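PDB 7AGM: N-acetylmuramoyl-L-alanine amidase from Mycolicibacterium smegmatis, which probably trims peptidoglycan as a zinc-dependent amidase, hydrolysing the amide bond that joins N-acetylmuramic acid to the L-alanine of the stem peptide. Local coordinates for residues Ala7-Phe12 with Gly214-Gln219; Tyr50-Phe55 with Gly184-Pro189; Thr56-Leu61 with Glu199-Tyr204. All coordinates share one frame; numbering follows the deposited sequence.

Contacts 1 and 2 are buried and contact 3 is partly buried. Contact 1 is purely apolar, joining the start of strand 10-15, and the loop before it, to the end of helix 198-219. Contact 2 lies on the other side of the chain's centre, its centre about 28 Å from that of contact 1. There a methionine packs against the start of helix 52-69, whose Glu-52 binds zinc. Contact 3 uses helix 198-219, as contact 1 does, and helix 52-69, as contact 2 does, and adds a salt bridge. Contacts 2 and 3 touch, with Phe-55 packing on Tyr-204 and Arg-201, whereas the nearest atoms of contacts 1 and 3 stay about 7 Å apart.

Contact 1: Ala7-Phe12 with Gly214-Gln219; sequences AGMIVF and GFLGSQ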
ATOM      1  N   ALA A   7      -9.056   7.090  17.792  1.00 17.65           N
ATOM      2  CA  ALA A   7      -8.107   6.428  18.676  1.00 17.00           C
ATOM      3  C   ALA A   7      -8.640   5.052  19.052  1.00 16.89           C
ATOM      4  O   ALA A   7      -9.845   4.859  19.228  1.00 17.17           O
ATOM      5  CB  ALA A   7      -7.864   7.270  19.928  1.00 17.51           C
ATOM      6  N   GLY A   8      -7.745   4.076  19.108  1.00 16.28           N
ATOM      7  CA  GLY A   8      -8.120   2.711  19.389  1.00 16.21           C
ATOM      8  C   GLY A   8      -8.467   1.881  18.168  1.00 15.34           C
ATOM      9  O   GLY A   8      -8.451   0.648  18.254  1.00 15.60           O
ATOM     10  N   MET A   9      -8.790   2.515  17.037  1.00 14.72           N
ATOM     11  CA  MET A   9      -9.027   1.752  15.823  1.00 14.64           C
ATOM     12  C   MET A   9      -7.726   1.112  15.348  1.00 13.89           C
ATOM     13  O   MET A   9      -6.630   1.508  15.753  1.00 14.33           O
ATOM     14  CB  MET A   9      -9.669   2.640  14.753  1.00 15.58           C
ATOM     15  CG  MET A   9     -11.061   3.138  15.177  1.00 17.68           C
ATOM     16  SD  MET A   9     -11.870   4.199  13.960  1.00 19.50           S
ATOM     17  CE  MET A   9     -12.629   3.005  12.865  1.00 20.07           C
ATOM     18  N   ILE A  10      -7.858   0.093  14.499  1.00 14.02           N
ATOM     19  CA  ILE A  10      -6.756  -0.804  14.158  1.00 13.51           C
ATOM     20  C   ILE A  10      -6.436  -0.687  12.675  1.00 13.12           C
ATOM     21  O   ILE A  10      -7.318  -0.873  11.828  1.00 13.68           O
ATOM     22  CB  ILE A  10      -7.095  -2.262  14.514  1.00 14.15           C
ATOM     23  CG1 ILE A  10      -7.491  -2.382  15.987  1.00 16.01           C
ATOM     24  CG2 ILE A  10      -5.941  -3.168  14.168  1.00 15.19           C
ATOM     25  CD1 ILE A  10      -8.235  -3.654  16.287  1.00 17.74           C
ATOM     26  N   VAL A  11      -5.170  -0.414  12.361  1.00 12.32           N
ATOM     27  CA  VAL A  11      -4.688  -0.333  10.987  1.00 13.12           C
ATOM     28  C   VAL A  11      -3.564  -1.344  10.804  1.00 12.75           C
ATOM     29  O   VAL A  11      -2.593  -1.352  11.577  1.00 13.21           O
ATOM     30  CB  VAL A  11      -4.185   1.084  10.649  1.00 13.05           C
ATOM     31  CG1 VAL A  11      -3.585   1.130   9.240  1.00 14.29           C
ATOM     32  CG2 VAL A  11      -5.307   2.111  10.816  1.00 13.67           C
ATOM     33  N   PHE A  12      -3.685  -2.188   9.782  1.00 11.87           N
ATOM     34  CA  PHE A  12      -2.605  -3.084   9.380  1.00 12.31           C
ATOM     35  C   PHE A  12      -1.839  -2.447   8.229  1.00 12.08           C
ATOM     36  O   PHE A  12      -2.439  -2.065   7.212  1.00 13.11           O
ATOM     37  CB  PHE A  12      -3.160  -4.445   8.956  1.00 13.85           C
ATOM     38  CG  PHE A  12      -2.094  -5.466   8.658  1.00 13.43           C
ATOM     39  CD1 PHE A  12      -1.483  -6.175   9.692  1.00 14.74           C
ATOM     40  CD2 PHE A  12      -1.700  -5.730   7.351  1.00 13.83           C
ATOM     41  CE1 PHE A  12      -0.498  -7.123   9.421  1.00 16.06           C
ATOM     42  CE2 PHE A  12      -0.728  -6.679   7.079  1.00 16.04           C
ATOM     43  CZ  PHE A  12      -0.120  -7.378   8.120  1.00 16.04           C
ATOM     44  N   GLY A 214      -8.856  10.078   7.565  1.00 17.15           N
ATOM     45  CA  GLY A 214     -10.137  10.477   7.004  1.00 17.52           C
ATOM     46  C   GLY A 214     -11.084   9.303   6.847  1.00 17.72           C
ATOM     47  O   GLY A 214     -12.278   9.410   7.153  1.00 18.58           O
ATOM     48  N   PHE A 215     -10.565   8.162   6.391  1.00 16.25           N
ATOM     49  CA  PHE A 215     -11.404   6.977   6.262  1.00 15.43           C
ATOM     50  C   PHE A 215     -11.845   6.458   7.628  1.00 15.53           C
ATOM     51  O   PHE A 215     -13.021   6.134   7.825  1.00 17.14           O
ATOM     52  CB  PHE A 215     -10.685   5.878   5.475  1.00 14.42           C
ATOM     53  CG  PHE A 215     -11.466   4.589   5.405  1.00 14.44           C
ATOM     54  CD1 PHE A 215     -12.644   4.515   4.674  1.00 13.86           C
ATOM     55  CD2 PHE A 215     -11.032   3.455   6.085  1.00 15.03           C
ATOM     56  CE1 PHE A 215     -13.376   3.332   4.609  1.00 15.15           C
ATOM     57  CE2 PHE A 215     -11.754   2.267   6.019  1.00 15.03           C
ATOM     58  CZ  PHE A 215     -12.935   2.211   5.280  1.00 15.39           C
ATOM     59  N   LEU A 216     -10.909   6.348   8.581  1.00 14.71           N
ATOM     60  CA  LEU A 216     -11.281   5.875   9.913  1.00 15.21           C
ATOM     61  C   LEU A 216     -12.361   6.754  10.528  1.00 17.62           C
ATOM     62  O   LEU A 216     -13.313   6.249  11.135  1.00 18.96           O
ATOM     63  CB  LEU A 216     -10.051   5.837  10.823  1.00 13.64           C
ATOM     64  CG  LEU A 216      -8.982   4.786  10.506  1.00 13.81           C
ATOM     65  CD1 LEU A 216      -7.834   4.966  11.497  1.00 14.26           C
ATOM     66  CD2 LEU A 216      -9.530   3.365  10.563  1.00 14.62           C
ATOM     67  N   GLY A 217     -12.233   8.073  10.369  1.00 17.49           N
ATOM     68  CA  GLY A 217     -13.231   8.978  10.918  1.00 19.26           C
ATOM     69  C   GLY A 217     -14.589   8.814  10.264  1.00 23.42           C
ATOM     70  O   GLY A 217     -15.623   8.934  10.927  1.00 27.45           O
ATOM     71  N   SER A 218     -14.608   8.544   8.957  1.00 24.17           N
ATOM     72  CA  SER A 218     -15.870   8.332   8.261  1.00 25.57           C
ATOM     73  C   SER A 218     -16.577   7.081   8.761  1.00 28.50           C
ATOM     74  O   SER A 218     -17.814   7.030   8.768  1.00 34.99           O
ATOM     75  CB  SER A 218     -15.617   8.218   6.759  1.00 25.92           C
ATOM     76  OG  SER A 218     -15.170   6.910   6.430  1.00 31.79           O
ATOM     77  N   GLN A 219     -15.822   6.061   9.175  1.00 30.46           N
ATOM     78  CA  GLN A 219     -16.441   4.850   9.700  1.00 28.31           C
ATOM     79  C   GLN A 219     -17.089   5.071  11.062  1.00 74.56           C
ATOM     80  O   GLN A 219     -17.985   4.306  11.437  1.00 85.43           O
ATOM     81  CB  GLN A 219     -15.441   3.691   9.731  1.00 28.59           C
ATOM     82  CG  GLN A 219     -14.887   3.308   8.352  1.00 36.00           C
ATOM     83  CD  GLN A 219     -15.976   2.907   7.361  1.00 53.72           C
ATOM     84  OE1 GLN A 219     -16.376   3.696   6.503  1.00 54.52           O
ATOM     85  NE2 GLN A 219     -16.450   1.673   7.472  1.00 47.39           N
TER
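Met-9 and Leu-216 form the larger part of this apolar contact, their side chains running past one another in opposite senses. The evidence for close packing is at the thioether: Met-9 SD lies 4.0 Å from Leu-216 CB, and Met-9 CE lies 3.9 Å from Leu-216 CD2. The same methyl carbon also rests 3.7 Å from Leu-216 O, on the backbone of the helix, and 4.3 Å from Gln-219 CB one turn further on. A bend at the last torsion of Met-9 (chi3 84°) turns CE onto the helix surface instead of carrying it straight on.

At Ile-10 the strand begins, and its CB points away from the helix, so the next approach is made by Val-11. Only one of its branches takes part: Val-11 CG2 comes to 3.9 Å from Leu-216 CD1. The two methyl groups of Leu-216 are thus shared out, CD2 to the methionine and CD1 to the valine, and no hydrogen bond links the segments. Within the helix, Gln-219 CG lies over one face of the Phe-215 ring, near its rim, 3.8 Å above the plane.

Backbone bonds from Met-9 and Val-11 to Arg-73 tie the strand to its parallel neighbour 73-76, while Ile-10 bonds to Ala-102 in the adjoining strand 102-109, which Leu-216 also touches. Ile-10 and Phe-12 turn instead to helix 88-98. The end of helix 198-219 therefore covers one face of the mixed sheet beside its outermost strand 73-76, with helix 88-98 against the other.

Contact 2: Tyr50-Phe55 with Gly184-Pro189; sequences YPEHSF and GNMKNP. With ZN (zinc ion), chain C.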
ATOM      1  N   TYR A  50      18.037   2.414  -6.206  1.00 17.23           N
ATOM      2  CA  TYR A  50      17.367   2.534  -4.916  1.00 16.08           C
ATOM      3  C   TYR A  50      16.135   1.637  -4.948  1.00 16.27           C
ATOM      4  O   TYR A  50      15.275   1.820  -5.816  1.00 17.04           O
ATOM      5  CB  TYR A  50      16.984   3.987  -4.631  1.00 16.43           C
ATOM      6  CG  TYR A  50      16.221   4.170  -3.338  1.00 16.71           C
ATOM      7  CD1 TYR A  50      16.821   3.932  -2.099  1.00 17.52           C
ATOM      8  CD2 TYR A  50      14.897   4.578  -3.352  1.00 17.41           C
ATOM      9  CE1 TYR A  50      16.103   4.089  -0.909  1.00 18.01           C
ATOM     10  CE2 TYR A  50      14.179   4.738  -2.181  1.00 18.55           C
ATOM     11  CZ  TYR A  50      14.783   4.499  -0.964  1.00 18.44           C
ATOM     12  OH  TYR A  50      14.042   4.670   0.185  1.00 20.37           O
ATOM     13  N   PRO A  51      16.030   0.633  -4.076  1.00 16.26           N
ATOM     14  CA  PRO A  51      14.986  -0.387  -4.245  1.00 16.60           C
ATOM     15  C   PRO A  51      13.645  -0.024  -3.632  1.00 15.52           C
ATOM     16  O   PRO A  51      13.546   0.628  -2.587  1.00 16.54           O
ATOM     17  CB  PRO A  51      15.578  -1.602  -3.518  1.00 17.60           C
ATOM     18  CG  PRO A  51      16.442  -1.016  -2.449  1.00 18.15           C
ATOM     19  CD  PRO A  51      16.963   0.306  -2.979  1.00 17.35           C
ATOM     20  N   GLU A  52      12.593  -0.484  -4.322  1.00 14.93           N
ATOM     21  CA  GLU A  52      11.231  -0.325  -3.826  1.00 15.20           C
ATOM     22  C   GLU A  52      11.098  -0.780  -2.378  1.00 13.84           C
ATOM     23  O   GLU A  52      10.442  -0.111  -1.569  1.00 14.23           O
ATOM     24  CB  GLU A  52      10.255  -1.103  -4.707  1.00 15.07           C
ATOM     25  CG  GLU A  52       8.814  -0.966  -4.227  1.00 16.09           C
ATOM     26  CD  GLU A  52       7.834  -1.762  -5.055  1.00 16.54           C
ATOM     27  OE1 GLU A  52       8.259  -2.374  -6.058  1.00 16.78           O
ATOM     28  OE2 GLU A  52       6.633  -1.790  -4.698  1.00 17.26           O
ATOM     29  N   HIS A  53      11.726  -1.905  -2.021  1.00 15.02           N
ATOM     30  CA  HIS A  53      11.514  -2.444  -0.681  1.00 15.48           C
ATOM     31  C   HIS A  53      12.005  -1.493   0.407  1.00 14.65           C
ATOM     32  O   HIS A  53      11.431  -1.463   1.499  1.00 15.06           O
ATOM     33  CB  HIS A  53      12.124  -3.842  -0.544  1.00 16.41           C
ATOM     34  CG  HIS A  53      13.623  -3.864  -0.478  1.00 17.72           C
ATOM     35  ND1 HIS A  53      14.327  -3.563   0.670  1.00 18.54           N
ATOM     36  CD2 HIS A  53      14.548  -4.201  -1.407  1.00 18.92           C
ATOM     37  CE1 HIS A  53      15.622  -3.695   0.440  1.00 20.06           C
ATOM     38  NE2 HIS A  53      15.783  -4.086  -0.813  1.00 20.61           N
ATOM     39  N   SER A  54      13.052  -0.705   0.131  1.00 15.74           N
ATOM     40  CA  SER A  54      13.516   0.262   1.123  1.00 16.73           C
ATOM     41  C   SER A  54      12.614   1.490   1.168  1.00 15.87           C
ATOM     42  O   SER A  54      12.336   2.024   2.254  1.00 16.20           O
ATOM     43  CB  SER A  54      14.964   0.660   0.848  1.00 18.21           C
ATOM     44  OG  SER A  54      15.812  -0.474   0.955  1.00 19.61           O
ATOM     45  N   PHE A  55      12.126   1.936   0.006  1.00 15.91           N
ATOM     46  CA  PHE A  55      11.166   3.034  -0.013  1.00 15.28           C
ATOM     47  C   PHE A  55       9.913   2.680   0.777  1.00 14.70           C
ATOM     48  O   PHE A  55       9.430   3.481   1.588  1.00 15.47           O
ATOM     49  CB  PHE A  55      10.772   3.393  -1.446  1.00 15.54           C
ATOM     50  CG  PHE A  55       9.552   4.268  -1.507  1.00 15.25           C
ATOM     51  CD1 PHE A  55       9.626   5.610  -1.172  1.00 15.59           C
ATOM     52  CD2 PHE A  55       8.315   3.739  -1.853  1.00 15.47           C
ATOM     53  CE1 PHE A  55       8.501   6.422  -1.195  1.00 15.87           C
ATOM     54  CE2 PHE A  55       7.185   4.541  -1.884  1.00 15.24           C
ATOM     55  CZ  PHE A  55       7.268   5.884  -1.560  1.00 15.40           C
ATOM     56  N   GLY A 184       4.242   6.237  -6.617  1.00 15.05           N
ATOM     57  CA  GLY A 184       4.828   6.906  -7.765  1.00 15.75           C
ATOM     58  C   GLY A 184       5.573   5.905  -8.614  1.00 15.84           C
ATOM     59  O   GLY A 184       5.579   4.701  -8.335  1.00 16.36           O
ATOM     60  N   ASN A 185       6.224   6.428  -9.650  1.00 14.72           N
ATOM     61  CA  ASN A 185       6.968   5.622 -10.613  1.00 14.84           C
ATOM     62  C   ASN A 185       8.459   5.763 -10.302  1.00 14.97           C
ATOM     63  O   ASN A 185       9.035   6.842 -10.474  1.00 15.62           O
ATOM     64  CB  ASN A 185       6.662   6.124 -12.022  1.00 15.56           C
ATOM     65  CG  ASN A 185       7.420   5.370 -13.099  1.00 17.16           C
ATOM     66  OD1 ASN A 185       8.080   4.366 -12.829  1.00 17.80           O
ATOM     67  ND2 ASN A 185       7.306   5.845 -14.343  1.00 18.26           N
ATOM     68  N   MET A 186       9.085   4.668  -9.867  1.00 15.23           N
ATOM     69  CA  MET A 186      10.511   4.712  -9.545  1.00 15.33           C
ATOM     70  C   MET A 186      11.370   5.012 -10.766  1.00 16.13           C
ATOM     71  O   MET A 186      12.528   5.422 -10.608  1.00 16.16           O
ATOM     72  CB  MET A 186      10.968   3.392  -8.921  1.00 15.96           C
ATOM     73  CG  MET A 186      10.183   3.007  -7.672  1.00 16.02           C
ATOM     74  SD  MET A 186      11.106   1.923  -6.551  1.00 16.82           S
ATOM     75  CE  MET A 186      12.002   3.099  -5.517  1.00 17.23           C
ATOM     76  N   LYS A 187      10.839   4.803 -11.967  1.00 16.58           N
ATOM     77  CA  LYS A 187      11.563   5.069 -13.202  1.00 17.50           C
ATOM     78  C   LYS A 187      11.434   6.510 -13.675  1.00 18.37           C
ATOM     79  O   LYS A 187      12.076   6.878 -14.665  1.00 19.95           O
ATOM     80  CB  LYS A 187      11.082   4.124 -14.307  1.00 18.57           C
ATOM     81  CG  LYS A 187      11.122   2.657 -13.921  1.00 19.28           C
ATOM     82  CD  LYS A 187      12.535   2.217 -13.589  1.00 21.12           C
ATOM     83  CE  LYS A 187      12.579   0.730 -13.275  1.00 24.16           C
ATOM     84  NZ  LYS A 187      13.930   0.318 -12.792  1.00 30.41           N
ATOM     85  N   ASN A 188      10.632   7.328 -13.003  1.00 18.31           N
ATOM     86  CA  ASN A 188      10.431   8.732 -13.346  1.00 17.33           C
ATOM     87  C   ASN A 188      11.400   9.610 -12.547  1.00 17.63           C
ATOM     88  O   ASN A 188      11.613   9.365 -11.357  1.00 17.62           O
ATOM     89  CB  ASN A 188       8.995   9.150 -13.031  1.00 16.97           C
ATOM     90  CG  ASN A 188       8.781  10.641 -13.169  1.00 16.59           C
ATOM     91  OD1 ASN A 188       8.803  11.373 -12.183  1.00 16.37           O
ATOM     92  ND2 ASN A 188       8.572  11.101 -14.397  1.00 17.36           N
ATOM     93  N   PRO A 189      12.000  10.635 -13.167  1.00 17.75           N
ATOM     94  CA  PRO A 189      12.980  11.457 -12.428  1.00 18.24           C
ATOM     95  C   PRO A 189      12.422  12.194 -11.219  1.00 17.76           C
ATOM     96  O   PRO A 189      13.141  12.345 -10.220  1.00 17.40           O
ATOM     97  CB  PRO A 189      13.518  12.418 -13.499  1.00 19.76           C
ATOM     98  CG  PRO A 189      13.347  11.680 -14.784  1.00 20.07           C
ATOM     99  CD  PRO A 189      12.065  10.868 -14.620  1.00 19.35           C
TER
HETATM  100 ZN    ZN C 301       5.409  -3.319  -5.310  0.86 17.59          ZN
HETATM  101  O   HOH W   1       6.216  -3.961  -7.190  1.00 45.81           O
HETATM  102  O   HOH W   2       4.151  -4.859  -6.316  1.00 25.69           O
HETATM  103  O   HOH W   3       4.753  -2.109  -6.863  1.00 21.69           O
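Met-186 reaches across to Tyr-50 and Glu-52, and its thioether makes nearly all of the contact. From the backbone, CB and CG bridge the space between the two segments without close partners in 50-55. The sulfur is the first atom to arrive: Met-186 SD sits 3.5 Å from Glu-52 CA and 3.6 Å from Glu-52 CB, against the first turn of helix 52-69. A bend at the last torsion (chi3 88°) then brings the methyl group to the loop before the helix. Met-186 CE ends 3.5 Å from Tyr-50 O and 3.9 Å from Tyr-50 CD2, with Phe-55 CB a looser neighbour. The tyrosine and methionine side chains cross at about a right angle, and Met-195 and Ala-108 supply further packing around the methionine.

While the base of Glu-52 meets sulfur, its extended chain, with CG anti to the backbone N (chi1 -180°), carries the carboxylate to the metal. Glu-52 OE2 binds the zinc ion at 2.0 Å, whereas Glu-52 OE1 stays 3.1 Å from it, so the ligation is through one oxygen. That second oxygen instead accepts a hydrogen bond from water 1 at 2.8 Å, and Thr-44 is a further polar partner of the residue. His-17, His-107 and three waters complete the zinc sphere. One carboxylate thus holds both the metal and a metal-bound water, an arrangement consistent with hydrolysis by a zinc-activated water, while the methionine packs the ligand's root on its apolar side.

Contact 3: Thr56-Leu61 with Glu199-Tyr204; sequences TWDTTL and EGRQKY
Asp-58 and Arg-201 meet in a salt bridge whose single direct bond is short and nearly straight: Arg-201 NE donates to Asp-58 OD2 at 2.7 Å with an N-H...O angle of 171°. The acceptor lies at the edge of the guanidinium group, in its plane, but the donor stands above the carboxylate plane. The two planes are in fact 78° apart, which excludes the flat two-bond fork of carboxylate and guanidinium. Water 4 spans the second pair of ends, accepting from Arg-201 NH2 at 3.0 Å and giving a weak bond to Asp-58 OD1.

Beneath the charged pair comes Thr-59. Its hydroxyl packs on the aliphatic part of the arginine, with Thr-59 OG1 3.6 Å from Arg-201 CB, but its hydrogen bond goes to Phe-55 O, one turn back in its own helix. Because CG2 is anti to the backbone N, the methyl group faces the other helix, where Thr-59 CG2 lies 3.9 Å from Arg-201 O and 4.1 Å from Tyr-204 CB.

Further out, both charges have second partners that probably limit their movement: Asp-58 OD2 is also in a salt bridge with Arg-62 NE, and Arg-201 NH1 bonds to Met-195 O. The ring of Tyr-204 turns away from this segment to meet that of Phe-55 almost perpendicularly.

The axes of 56-61 and 199-204 approach to 8.7 Å and cross at -60°, close enough for the Thr-59 methyl to rest on the backbone at Arg-201. Helices 52-69 and 198-219 cross here on one face of the mixed sheet, in the alpha/beta fold of the Amidase_3 family, with the zinc about 12 Å from the Thr-59 side chain.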
ATOM      1  N   THR A  56       9.347   1.492   0.529  1.00 14.58           N
ATOM      2  CA  THR A  56       8.101   1.150   1.208  1.00 14.31           C
ATOM      3  C   THR A  56       8.327   0.982   2.702  1.00 13.91           C
ATOM      4  O   THR A  56       7.483   1.376   3.514  1.00 13.86           O
ATOM      5  CB  THR A  56       7.488  -0.121   0.617  1.00 14.42           C
ATOM      6  OG1 THR A  56       8.329  -1.246   0.908  1.00 15.41           O
ATOM      7  CG2 THR A  56       7.274   0.007  -0.902  1.00 14.07           C
ATOM      8  N   TRP A  57       9.467   0.411   3.083  1.00 14.48           N
ATOM      9  CA  TRP A  57       9.778   0.216   4.496  1.00 15.53           C
ATOM     10  C   TRP A  57       9.845   1.548   5.238  1.00 15.47           C
ATOM     11  O   TRP A  57       9.124   1.770   6.221  1.00 15.16           O
ATOM     12  CB  TRP A  57      11.097  -0.549   4.612  1.00 16.61           C
ATOM     13  CG  TRP A  57      11.617  -0.655   6.006  1.00 17.35           C
ATOM     14  CD1 TRP A  57      12.731  -0.045   6.527  1.00 18.87           C
ATOM     15  CD2 TRP A  57      11.054  -1.432   7.069  1.00 18.03           C
ATOM     16  NE1 TRP A  57      12.888  -0.398   7.842  1.00 19.87           N
ATOM     17  CE2 TRP A  57      11.877  -1.252   8.200  1.00 19.93           C
ATOM     18  CE3 TRP A  57       9.935  -2.265   7.172  1.00 18.35           C
ATOM     19  CZ2 TRP A  57      11.609  -1.864   9.420  1.00 20.33           C
ATOM     20  CZ3 TRP A  57       9.675  -2.879   8.387  1.00 19.57           C
ATOM     21  CH2 TRP A  57      10.505  -2.670   9.494  1.00 20.29           C
ATOM     22  N   ASP A  58      10.689   2.466   4.759  1.00 14.99           N
ATOM     23  CA  ASP A  58      10.873   3.716   5.488  1.00 15.03           C
ATOM     24  C   ASP A  58       9.605   4.567   5.473  1.00 14.01           C
ATOM     25  O   ASP A  58       9.235   5.160   6.497  1.00 15.26           O
ATOM     26  CB  ASP A  58      12.072   4.483   4.940  1.00 16.59           C
ATOM     27  CG  ASP A  58      12.408   5.681   5.789  1.00 18.97           C
ATOM     28  OD1 ASP A  58      12.936   5.473   6.899  1.00 21.08           O
ATOM     29  OD2 ASP A  58      12.125   6.819   5.362  1.00 20.09           O
ATOM     30  N   THR A  59       8.900   4.605   4.339  1.00 14.71           N
ATOM     31  CA  THR A  59       7.646   5.350   4.281  1.00 14.65           C
ATOM     32  C   THR A  59       6.627   4.777   5.259  1.00 14.49           C
ATOM     33  O   THR A  59       5.931   5.529   5.957  1.00 14.71           O
ATOM     34  CB  THR A  59       7.102   5.338   2.850  1.00 14.49           C
ATOM     35  OG1 THR A  59       8.077   5.911   1.974  1.00 15.52           O
ATOM     36  CG2 THR A  59       5.815   6.146   2.739  1.00 14.61           C
ATOM     37  N   THR A  60       6.566   3.446   5.366  1.00 14.82           N
ATOM     38  CA  THR A  60       5.603   2.827   6.274  1.00 15.35           C
ATOM     39  C   THR A  60       5.948   3.121   7.731  1.00 14.94           C
ATOM     40  O   THR A  60       5.046   3.338   8.550  1.00 14.91           O
ATOM     41  CB  THR A  60       5.481   1.323   6.006  1.00 15.66           C
ATOM     42  OG1 THR A  60       5.051   1.102   4.650  1.00 16.09           O
ATOM     43  CG2 THR A  60       4.446   0.702   6.946  1.00 17.12           C
ATOM     44  N   LEU A  61       7.249   3.176   8.069  1.00 14.62           N
ATOM     45  CA  LEU A  61       7.638   3.533   9.432  1.00 15.07           C
ATOM     46  C   LEU A  61       7.154   4.934   9.785  1.00 14.22           C
ATOM     47  O   LEU A  61       6.733   5.194  10.919  1.00 14.77           O
ATOM     48  CB  LEU A  61       9.160   3.455   9.577  1.00 16.79           C
ATOM     49  CG  LEU A  61       9.770   2.054   9.545  1.00 19.33           C
ATOM     50  CD1 LEU A  61      11.288   2.133   9.671  1.00 20.21           C
ATOM     51  CD2 LEU A  61       9.182   1.179  10.656  1.00 21.44           C
ATOM     52  N   GLU A 199      12.712  13.566   3.237  1.00 19.79           N
ATOM     53  CA  GLU A 199      11.602  14.511   3.239  1.00 20.33           C
ATOM     54  C   GLU A 199      10.533  14.106   2.236  1.00 18.59           C
ATOM     55  O   GLU A 199       9.339  14.289   2.489  1.00 18.36           O
ATOM     56  CB  GLU A 199      12.097  15.932   2.962  1.00 23.59           C
ATOM     57  CG  GLU A 199      12.945  16.512   4.083  1.00 32.65           C
ATOM     58  CD  GLU A 199      14.396  16.066   4.015  1.00 41.28           C
ATOM     59  OE1 GLU A 199      14.840  15.632   2.928  1.00 43.48           O
ATOM     60  OE2 GLU A 199      15.089  16.144   5.051  1.00 60.77           O
ATOM     61  N   GLY A 200      10.941  13.547   1.095  1.00 17.04           N
ATOM     62  CA  GLY A 200       9.962  13.027   0.152  1.00 17.48           C
ATOM     63  C   GLY A 200       9.176  11.859   0.713  1.00 17.11           C
ATOM     64  O   GLY A 200       7.960  11.772   0.521  1.00 17.49           O
ATOM     65  N   ARG A 201       9.856  10.942   1.412  1.00 15.84           N
ATOM     66  CA  ARG A 201       9.142   9.822   2.014  1.00 15.55           C
ATOM     67  C   ARG A 201       8.197  10.305   3.109  1.00 15.41           C
ATOM     68  O   ARG A 201       7.086   9.780   3.261  1.00 15.27           O
ATOM     69  CB  ARG A 201      10.135   8.767   2.518  1.00 14.51           C
ATOM     70  CG  ARG A 201      10.955   8.136   1.382  1.00 14.85           C
ATOM     71  CD  ARG A 201      11.739   6.909   1.814  1.00 15.78           C
ATOM     72  NE  ARG A 201      12.774   7.244   2.796  1.00 16.91           N
ATOM     73  CZ  ARG A 201      14.014   7.630   2.501  1.00 17.91           C
ATOM     74  NH1 ARG A 201      14.404   7.742   1.239  1.00 18.27           N
ATOM     75  NH2 ARG A 201      14.874   7.901   3.481  1.00 19.44           N
ATOM     76  N   GLN A 202       8.599  11.334   3.854  1.00 15.92           N
ATOM     77  CA  GLN A 202       7.691  11.934   4.827  1.00 15.16           C
ATOM     78  C   GLN A 202       6.489  12.572   4.138  1.00 15.42           C
ATOM     79  O   GLN A 202       5.369  12.519   4.659  1.00 15.65           O
ATOM     80  CB  GLN A 202       8.433  12.971   5.674  1.00 15.36           C
ATOM     81  CG  GLN A 202       7.627  13.468   6.867  1.00 16.27           C
ATOM     82  CD  GLN A 202       7.373  12.376   7.887  1.00 17.75           C
ATOM     83  OE1 GLN A 202       8.287  11.638   8.264  1.00 19.08           O
ATOM     84  NE2 GLN A 202       6.123  12.259   8.337  1.00 18.77           N
ATOM     85  N   LYS A 203       6.710  13.175   2.965  1.00 16.60           N
ATOM     86  CA  LYS A 203       5.626  13.776   2.192  1.00 17.59           C
ATOM     87  C   LYS A 203       4.595  12.723   1.801  1.00 16.48           C
ATOM     88  O   LYS A 203       3.386  12.914   1.994  1.00 17.57           O
ATOM     89  CB  LYS A 203       6.228  14.449   0.954  1.00 21.71           C
ATOM     90  CG  LYS A 203       5.256  15.109  -0.019  1.00 26.32           C
ATOM     91  CD  LYS A 203       5.982  15.430  -1.332  1.00 28.92           C
ATOM     92  CE  LYS A 203       5.082  16.088  -2.363  1.00 30.69           C
ATOM     93  NZ  LYS A 203       4.559  17.387  -1.866  1.00 38.23           N
ATOM     94  N   TYR A 204       5.059  11.592   1.263  1.00 15.34           N
ATOM     95  CA  TYR A 204       4.138  10.500   0.959  1.00 14.26           C
ATOM     96  C   TYR A 204       3.439  10.000   2.217  1.00 14.39           C
ATOM     97  O   TYR A 204       2.228   9.749   2.212  1.00 14.52           O
ATOM     98  CB  TYR A 204       4.887   9.345   0.294  1.00 14.58           C
ATOM     99  CG  TYR A 204       5.304   9.587  -1.141  1.00 15.21           C
ATOM    100  CD1 TYR A 204       4.353   9.800  -2.142  1.00 15.24           C
ATOM    101  CD2 TYR A 204       6.646   9.577  -1.502  1.00 16.27           C
ATOM    102  CE1 TYR A 204       4.735  10.008  -3.463  1.00 15.64           C
ATOM    103  CE2 TYR A 204       7.038   9.779  -2.802  1.00 16.50           C
ATOM    104  CZ  TYR A 204       6.087  10.003  -3.785  1.00 15.97           C
ATOM    105  OH  TYR A 204       6.507  10.193  -5.087  1.00 16.72           O
TER
HETATM  106  O   HOH W   4      14.889   7.638   6.442  1.00 27.85           O